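Local coordinates for putative vitamin-B12 independent methionine synthase family protein (Listeria monocytogenes, PDB 1YPX) that probably acts as a zinc-dependent methyltransferase of the cobalamin-independent methionine synthase family, transferring a methyl group from a folate donor to homocysteine, at residues Leu354-Val357 / Val358-Asn362; Glu51-Glu55 / Val56-Ser60. One frame throughout, in Å; residues are numbered along the deposited sequence.

Interaction 1: Leu354-Val357 / Val358-Asn362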
ATOM      1  N   LEU A 354      -7.234 -10.010  12.682  1.00 49.39           N
ATOM      2  CA  LEU A 354      -6.416  -8.842  13.022  1.00 47.78           C
ATOM      3  C   LEU A 354      -5.926  -8.907  14.462  1.00 47.49           C
ATOM      4  O   LEU A 354      -4.764  -8.623  14.743  1.00 45.13           O
ATOM      5  CB  LEU A 354      -7.190  -7.540  12.806  1.00 45.87           C
ATOM      6  CG  LEU A 354      -7.311  -7.043  11.359  1.00 44.23           C
ATOM      7  CD1 LEU A 354      -8.068  -5.724  11.332  1.00 42.99           C
ATOM      8  CD2 LEU A 354      -5.928  -6.879  10.757  1.00 40.04           C
ATOM      9  N   ARG A 355      -6.821  -9.291  15.367  1.00 49.79           N
ATOM     10  CA  ARG A 355      -6.481  -9.417  16.771  1.00 49.89           C
ATOM     11  C   ARG A 355      -5.460 -10.552  16.833  1.00 49.97           C
ATOM     12  O   ARG A 355      -4.602 -10.602  17.718  1.00 51.55           O
ATOM     13  CB  ARG A 355      -7.730  -9.778  17.581  1.00 52.66           C
ATOM     14  CG  ARG A 355      -9.028  -9.213  17.003  1.00 57.56           C
ATOM     15  CD  ARG A 355     -10.225  -9.444  17.926  1.00 60.31           C
ATOM     16  NE  ARG A 355     -10.342  -8.402  18.942  1.00 64.03           N
ATOM     17  CZ  ARG A 355     -11.305  -7.484  18.963  1.00 66.15           C
ATOM     18  NH1 ARG A 355     -11.341  -6.562  19.929  1.00 65.03           N
ATOM     19  NH2 ARG A 355     -12.242  -7.501  18.019  1.00 66.88           N
ATOM     20  N   TYR A 356      -5.554 -11.466  15.873  1.00 48.49           N
ATOM     21  CA  TYR A 356      -4.629 -12.593  15.800  1.00 48.11           C
ATOM     22  C   TYR A 356      -3.227 -12.053  15.469  1.00 46.17           C
ATOM     23  O   TYR A 356      -2.221 -12.507  16.025  1.00 44.92           O
ATOM     24  CB  TYR A 356      -5.103 -13.575  14.726  1.00 50.62           C
ATOM     25  CG  TYR A 356      -4.358 -14.893  14.687  1.00 53.84           C
ATOM     26  CD1 TYR A 356      -3.975 -15.448  13.469  1.00 54.48           C
ATOM     27  CD2 TYR A 356      -4.085 -15.612  15.854  1.00 53.24           C
ATOM     28  CE1 TYR A 356      -3.348 -16.679  13.399  1.00 55.57           C
ATOM     29  CE2 TYR A 356      -3.453 -16.855  15.795  1.00 55.55           C
ATOM     30  CZ  TYR A 356      -3.090 -17.381  14.559  1.00 55.58           C
ATOM     31  OH  TYR A 356      -2.495 -18.620  14.469  1.00 56.38           O
ATOM     32  N   VAL A 357      -3.173 -11.082  14.559  1.00 45.53           N
ATOM     33  CA  VAL A 357      -1.916 -10.443  14.186  1.00 45.31           C
ATOM     34  C   VAL A 357      -1.369  -9.694  15.409  1.00 45.35           C
ATOM     35  O   VAL A 357      -0.179  -9.752  15.707  1.00 43.34           O
ATOM     36  CB  VAL A 357      -2.123  -9.430  13.037  1.00 46.46           C
ATOM     37  CG1 VAL A 357      -0.852  -8.619  12.832  1.00 46.38           C
ATOM     38  CG2 VAL A 357      -2.513 -10.160  11.742  1.00 44.69           C
ATOM     39  N   VAL A 358      -2.253  -8.994  16.119  1.00 46.42           N
ATOM     40  CA  VAL A 358      -1.859  -8.238  17.307  1.00 49.40           C
ATOM     41  C   VAL A 358      -1.330  -9.129  18.433  1.00 50.55           C
ATOM     42  O   VAL A 358      -0.389  -8.758  19.138  1.00 52.62           O
ATOM     43  CB  VAL A 358      -3.042  -7.407  17.897  1.00 49.52           C
ATOM     44  CG1 VAL A 358      -2.605  -6.745  19.197  1.00 47.40           C
ATOM     45  CG2 VAL A 358      -3.510  -6.346  16.895  1.00 46.80           C
ATOM     46  N   ARG A 359      -1.948 -10.290  18.612  1.00 49.45           N
ATOM     47  CA  ARG A 359      -1.545 -11.225  19.658  1.00 50.14           C
ATOM     48  C   ARG A 359      -0.206 -11.864  19.318  1.00 49.89           C
ATOM     49  O   ARG A 359       0.725 -11.869  20.130  1.00 49.26           O
ATOM     50  CB  ARG A 359      -2.615 -12.302  19.801  1.00 51.96           C
ATOM     51  CG  ARG A 359      -2.407 -13.324  20.908  1.00 52.93           C
ATOM     52  CD  ARG A 359      -3.422 -14.436  20.683  1.00 55.42           C
ATOM     53  NE  ARG A 359      -4.600 -13.882  19.999  1.00 56.76           N
ATOM     54  CZ  ARG A 359      -5.460 -14.597  19.286  1.00 55.35           C
ATOM     55  NH1 ARG A 359      -6.487 -13.998  18.696  1.00 50.25           N
ATOM     56  NH2 ARG A 359      -5.277 -15.911  19.163  1.00 59.11           N
ATOM     57  N   LEU A 360      -0.113 -12.402  18.105  1.00 50.17           N
ATOM     58  CA  LEU A 360       1.119 -13.035  17.662  1.00 50.88           C
ATOM     59  C   LEU A 360       2.321 -12.095  17.749  1.00 50.29           C
ATOM     60  O   LEU A 360       3.348 -12.446  18.319  1.00 50.82           O
ATOM     61  CB  LEU A 360       0.952 -13.552  16.227  1.00 52.07           C
ATOM     62  CG  LEU A 360       0.376 -14.967  16.050  1.00 55.36           C
ATOM     63  CD1 LEU A 360       1.434 -15.968  16.497  1.00 56.53           C
ATOM     64  CD2 LEU A 360      -0.917 -15.164  16.849  1.00 52.06           C
ATOM     65  N   ALA A 361       2.183 -10.901  17.183  1.00 50.87           N
ATOM     66  CA  ALA A 361       3.257  -9.914  17.178  1.00 51.74           C
ATOM     67  C   ALA A 361       3.620  -9.510  18.591  1.00 52.01           C
ATOM     68  O   ALA A 361       4.734  -9.070  18.861  1.00 50.34           O
ATOM     69  CB  ALA A 361       2.832  -8.677  16.385  1.00 51.64           C
ATOM     70  N   ASN A 362       2.665  -9.639  19.497  1.00 54.68           N
ATOM     71  CA  ASN A 362       2.942  -9.255  20.857  1.00 57.39           C
ATOM     72  C   ASN A 362       3.818 -10.289  21.536  1.00 59.51           C
ATOM     73  O   ASN A 362       4.890  -9.959  22.053  1.00 59.88           O
ATOM     74  CB  ASN A 362       1.647  -9.056  21.642  1.00 57.61           C
ATOM     75  CG  ASN A 362       1.905  -8.496  23.028  1.00 58.80           C
ATOM     76  OD1 ASN A 362       2.629  -7.503  23.181  1.00 58.54           O
ATOM     77  ND2 ASN A 362       1.321  -9.124  24.047  1.00 57.95           N
TER
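Y356 meets R359 and L360, one turn further along helix 347-364, at the CD2-CE2 side of its ring, each in a different way. L360 lies over one face of the tyrosine ring, with CG 4.3 Å above the ring plane and displaced toward the rim; its CD2 makes the closest side-chain approach, 3.2 Å from Y356 CE2. R359 instead comes to the ring edge. Its NH2 is 3.5 Å from Y356 CD2, and because the two planes are 60° apart, the ring presents its rim to a face of the guanidinium, with no flat stacking. Two torsions set this up. Y356 has CG anti to its own backbone N (chi1 -171°), which swings the ring along the helix toward the following turn. R359 also starts out anti but bends at chi3 (-28°), folding the guanidinium back beside Y356. Underneath, four backbone bonds of the regular i to i+4 kind join the turns, among them L360 N to Y356 O at 3.0 Å and R359 N to R355 O at 2.8 Å. On another side of the helix V358 CG2 rests 3.4 Å from L354 O. Outside the helix, V357 packs on P332 and I299, L360 on L330, and Y356 OH makes a weak hydrogen bond to D308 O, so the helix lies against the parallel strands of the barrel. With L360 on one face and that weak bond at its hydroxyl, the tyrosine ring is probably restricted, while R359, exposed to solvent, can keep its charge hydrated.

Interaction 2: Glu51-Glu55 / Val56-Ser60; sequences EKQKE and VGLKS
A Schellman motif closes the C-terminal end of helix 35-56 and brings G57 and L58 back over K54 and Q53. G57 N gives a weak hydrogen bond to K54 O (3.1 Å, N-H...O angle 132°), and one step earlier V56 N makes another weak one to K52 O. G57 has a positive phi of 120°, where a CB would press on the preceding carbonyl oxygen, which calls for glycine, and this reversal turns the chain out of the helix. L58 N comes to 3.0 Å from Q53 O, and the side chain of L58 folds over the same residue. Its CD2, 4.0 Å from Q53 CB, occupies the place of the hydrophobic contact that often accompanies this cap, here with just the CB of a glutamine. V56 straddles the carbonyls of the turn: CG1 is 3.2 Å from K52 O, and CG2, placed between backbone N and carbonyl carbon, leans toward Q53 O. In the fold, the cap turns the chain from helix 35-56 into strand 60-61, the first of the parallel strands of the TIM-barrel-like domain. Q53, extended beyond CG (chi2 -178°), carries its amide toward that strand, where NE2 is hydrogen-bonded to T62 O, while S60 OG is held by D10. Charged residues of the helix pair among themselves. K52 NZ forms a hydrogen-bonded salt bridge with E55 OE2 at 3.1 Å, on the syn side of the carboxylate and 23° out of its plane; a second salt bridge joins K54 NZ to E51 OE1 at 3.4 Å. K54 faces the end of helix 116-127, its NZ making further weak hydrogen bonds to A126 O and V127 O.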
ATOM      1  N   GLU A  51     -12.635   2.988  14.498  1.00 56.62           N
ATOM      2  CA  GLU A  51     -12.657   2.508  15.875  1.00 58.92           C
ATOM      3  C   GLU A  51     -12.340   1.018  15.963  1.00 59.17           C
ATOM      4  O   GLU A  51     -11.578   0.593  16.837  1.00 57.99           O
ATOM      5  CB  GLU A  51     -14.007   2.787  16.550  1.00 61.78           C
ATOM      6  CG  GLU A  51     -13.970   3.935  17.601  1.00 66.57           C
ATOM      7  CD  GLU A  51     -12.921   3.731  18.707  1.00 68.94           C
ATOM      8  OE1 GLU A  51     -11.708   3.764  18.399  1.00 71.05           O
ATOM      9  OE2 GLU A  51     -13.303   3.545  19.887  1.00 70.00           O
ATOM     10  N   LYS A  52     -12.909   0.233  15.051  1.00 58.79           N
ATOM     11  CA  LYS A  52     -12.686  -1.209  15.044  1.00 58.17           C
ATOM     12  C   LYS A  52     -11.211  -1.601  14.916  1.00 57.72           C
ATOM     13  O   LYS A  52     -10.763  -2.570  15.544  1.00 58.35           O
ATOM     14  CB  LYS A  52     -13.523  -1.863  13.939  1.00 58.82           C
ATOM     15  CG  LYS A  52     -15.027  -1.736  14.188  1.00 63.68           C
ATOM     16  CD  LYS A  52     -15.446  -2.375  15.534  1.00 64.91           C
ATOM     17  CE  LYS A  52     -16.771  -1.783  16.075  1.00 66.33           C
ATOM     18  NZ  LYS A  52     -17.292  -2.359  17.374  1.00 64.91           N
ATOM     19  N   GLN A  53     -10.452  -0.849  14.121  1.00 55.19           N
ATOM     20  CA  GLN A  53      -9.031  -1.135  13.952  1.00 52.79           C
ATOM     21  C   GLN A  53      -8.346  -0.847  15.289  1.00 52.64           C
ATOM     22  O   GLN A  53      -7.332  -1.456  15.649  1.00 52.19           O
ATOM     23  CB  GLN A  53      -8.420  -0.256  12.846  1.00 51.54           C
ATOM     24  CG  GLN A  53      -8.977  -0.467  11.437  1.00 48.57           C
ATOM     25  CD  GLN A  53      -8.296   0.417  10.375  1.00 48.39           C
ATOM     26  OE1 GLN A  53      -7.074   0.366  10.173  1.00 45.21           O
ATOM     27  NE2 GLN A  53      -9.095   1.223   9.691  1.00 46.10           N
ATOM     28  N   LYS A  54      -8.921   0.080  16.041  1.00 53.78           N
ATOM     29  CA  LYS A  54      -8.347   0.430  17.330  1.00 53.34           C
ATOM     30  C   LYS A  54      -8.759  -0.585  18.401  1.00 51.87           C
ATOM     31  O   LYS A  54      -7.940  -0.961  19.245  1.00 52.04           O
ATOM     32  CB  LYS A  54      -8.746   1.866  17.674  1.00 51.96           C
ATOM     33  CG  LYS A  54      -8.074   2.845  16.713  1.00 50.93           C
ATOM     34  CD  LYS A  54      -8.910   4.073  16.413  1.00 50.28           C
ATOM     35  CE  LYS A  54      -8.945   5.027  17.568  1.00 49.03           C
ATOM     36  NZ  LYS A  54      -9.709   6.236  17.190  1.00 48.02           N
ATOM     37  N   GLU A  55     -10.001  -1.059  18.335  1.00 49.26           N
ATOM     38  CA  GLU A  55     -10.480  -2.055  19.288  1.00 51.08           C
ATOM     39  C   GLU A  55      -9.813  -3.427  19.089  1.00 50.00           C
ATOM     40  O   GLU A  55      -9.913  -4.302  19.964  1.00 49.49           O
ATOM     41  CB  GLU A  55     -12.005  -2.227  19.203  1.00 52.89           C
ATOM     42  CG  GLU A  55     -12.826  -1.047  19.717  1.00 55.82           C
ATOM     43  CD  GLU A  55     -14.309  -1.171  19.378  1.00 59.63           C
ATOM     44  OE1 GLU A  55     -15.003  -0.127  19.353  1.00 58.90           O
ATOM     45  OE2 GLU A  55     -14.781  -2.310  19.141  1.00 60.12           O
ATOM     46  N   VAL A  56      -9.155  -3.643  17.945  1.00 46.46           N
ATOM     47  CA  VAL A  56      -8.482  -4.921  17.731  1.00 41.63           C
ATOM     48  C   VAL A  56      -7.052  -4.813  18.234  1.00 40.73           C
ATOM     49  O   VAL A  56      -6.431  -5.821  18.540  1.00 44.18           O
ATOM     50  CB  VAL A  56      -8.483  -5.384  16.230  1.00 42.16           C
ATOM     51  CG1 VAL A  56      -9.904  -5.686  15.782  1.00 37.46           C
ATOM     52  CG2 VAL A  56      -7.828  -4.339  15.326  1.00 39.54           C
ATOM     53  N   GLY A  57      -6.532  -3.590  18.329  1.00 39.02           N
ATOM     54  CA  GLY A  57      -5.187  -3.404  18.842  1.00 37.37           C
ATOM     55  C   GLY A  57      -4.259  -2.738  17.864  1.00 39.29           C
ATOM     56  O   GLY A  57      -3.150  -2.325  18.219  1.00 39.97           O
ATOM     57  N   LEU A  58      -4.710  -2.639  16.622  1.00 40.69           N
ATOM     58  CA  LEU A  58      -3.921  -2.026  15.564  1.00 42.98           C
ATOM     59  C   LEU A  58      -3.450  -0.624  15.943  1.00 45.11           C
ATOM     60  O   LEU A  58      -4.137   0.108  16.652  1.00 44.62           O
ATOM     61  CB  LEU A  58      -4.749  -1.996  14.281  1.00 42.14           C
ATOM     62  CG  LEU A  58      -4.634  -3.202  13.334  1.00 44.61           C
ATOM     63  CD1 LEU A  58      -4.244  -4.494  14.062  1.00 43.18           C
ATOM     64  CD2 LEU A  58      -5.962  -3.358  12.618  1.00 41.98           C
ATOM     65  N   LYS A  59      -2.251  -0.271  15.502  1.00 49.37           N
ATOM     66  CA  LYS A  59      -1.718   1.050  15.798  1.00 53.33           C
ATOM     67  C   LYS A  59      -1.900   1.916  14.551  1.00 53.70           C
ATOM     68  O   LYS A  59      -2.231   3.104  14.642  1.00 55.67           O
ATOM     69  CB  LYS A  59      -0.236   0.972  16.191  1.00 55.38           C
ATOM     70  CG  LYS A  59       0.318   2.286  16.737  1.00 59.54           C
ATOM     71  CD  LYS A  59       1.748   2.147  17.240  1.00 61.88           C
ATOM     72  CE  LYS A  59       2.185   3.375  18.060  1.00 63.09           C
ATOM     73  NZ  LYS A  59       1.520   3.451  19.405  1.00 58.94           N
ATOM     74  N   SER A  60      -1.700   1.309  13.384  1.00 50.78           N
ATOM     75  CA  SER A  60      -1.878   2.028  12.136  1.00 48.89           C
ATOM     76  C   SER A  60      -3.340   1.845  11.740  1.00 46.04           C
ATOM     77  O   SER A  60      -3.868   0.731  11.800  1.00 43.22           O
ATOM     78  CB  SER A  60      -0.956   1.472  11.045  1.00 51.39           C
ATOM     79  OG  SER A  60      -1.445   0.239  10.554  1.00 56.38           O
TER

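Interaction 2 comes first along the chain, at the end of helix 35-56 just before strand 60-61; interaction 1 lies near the C terminus, on helix 347-364, which follows strand 328-332. These two strands are the outermost of the seven-stranded parallel sheet, so early and late parts of the chain meet here. The centres are about 11 Å apart and the two contacts touch directly: L354 CD1 is 3.4 Å from L58 CD2, V358 CG2 is 3.5 Å from L58 CD1, and R355 NH1 comes to 2.7 Å from E55 O. The capped end of helix 35-56 thus packs against helix 347-364, beside the first and last strands of the sheet, consistent with closure of a TIM-barrel-like fold.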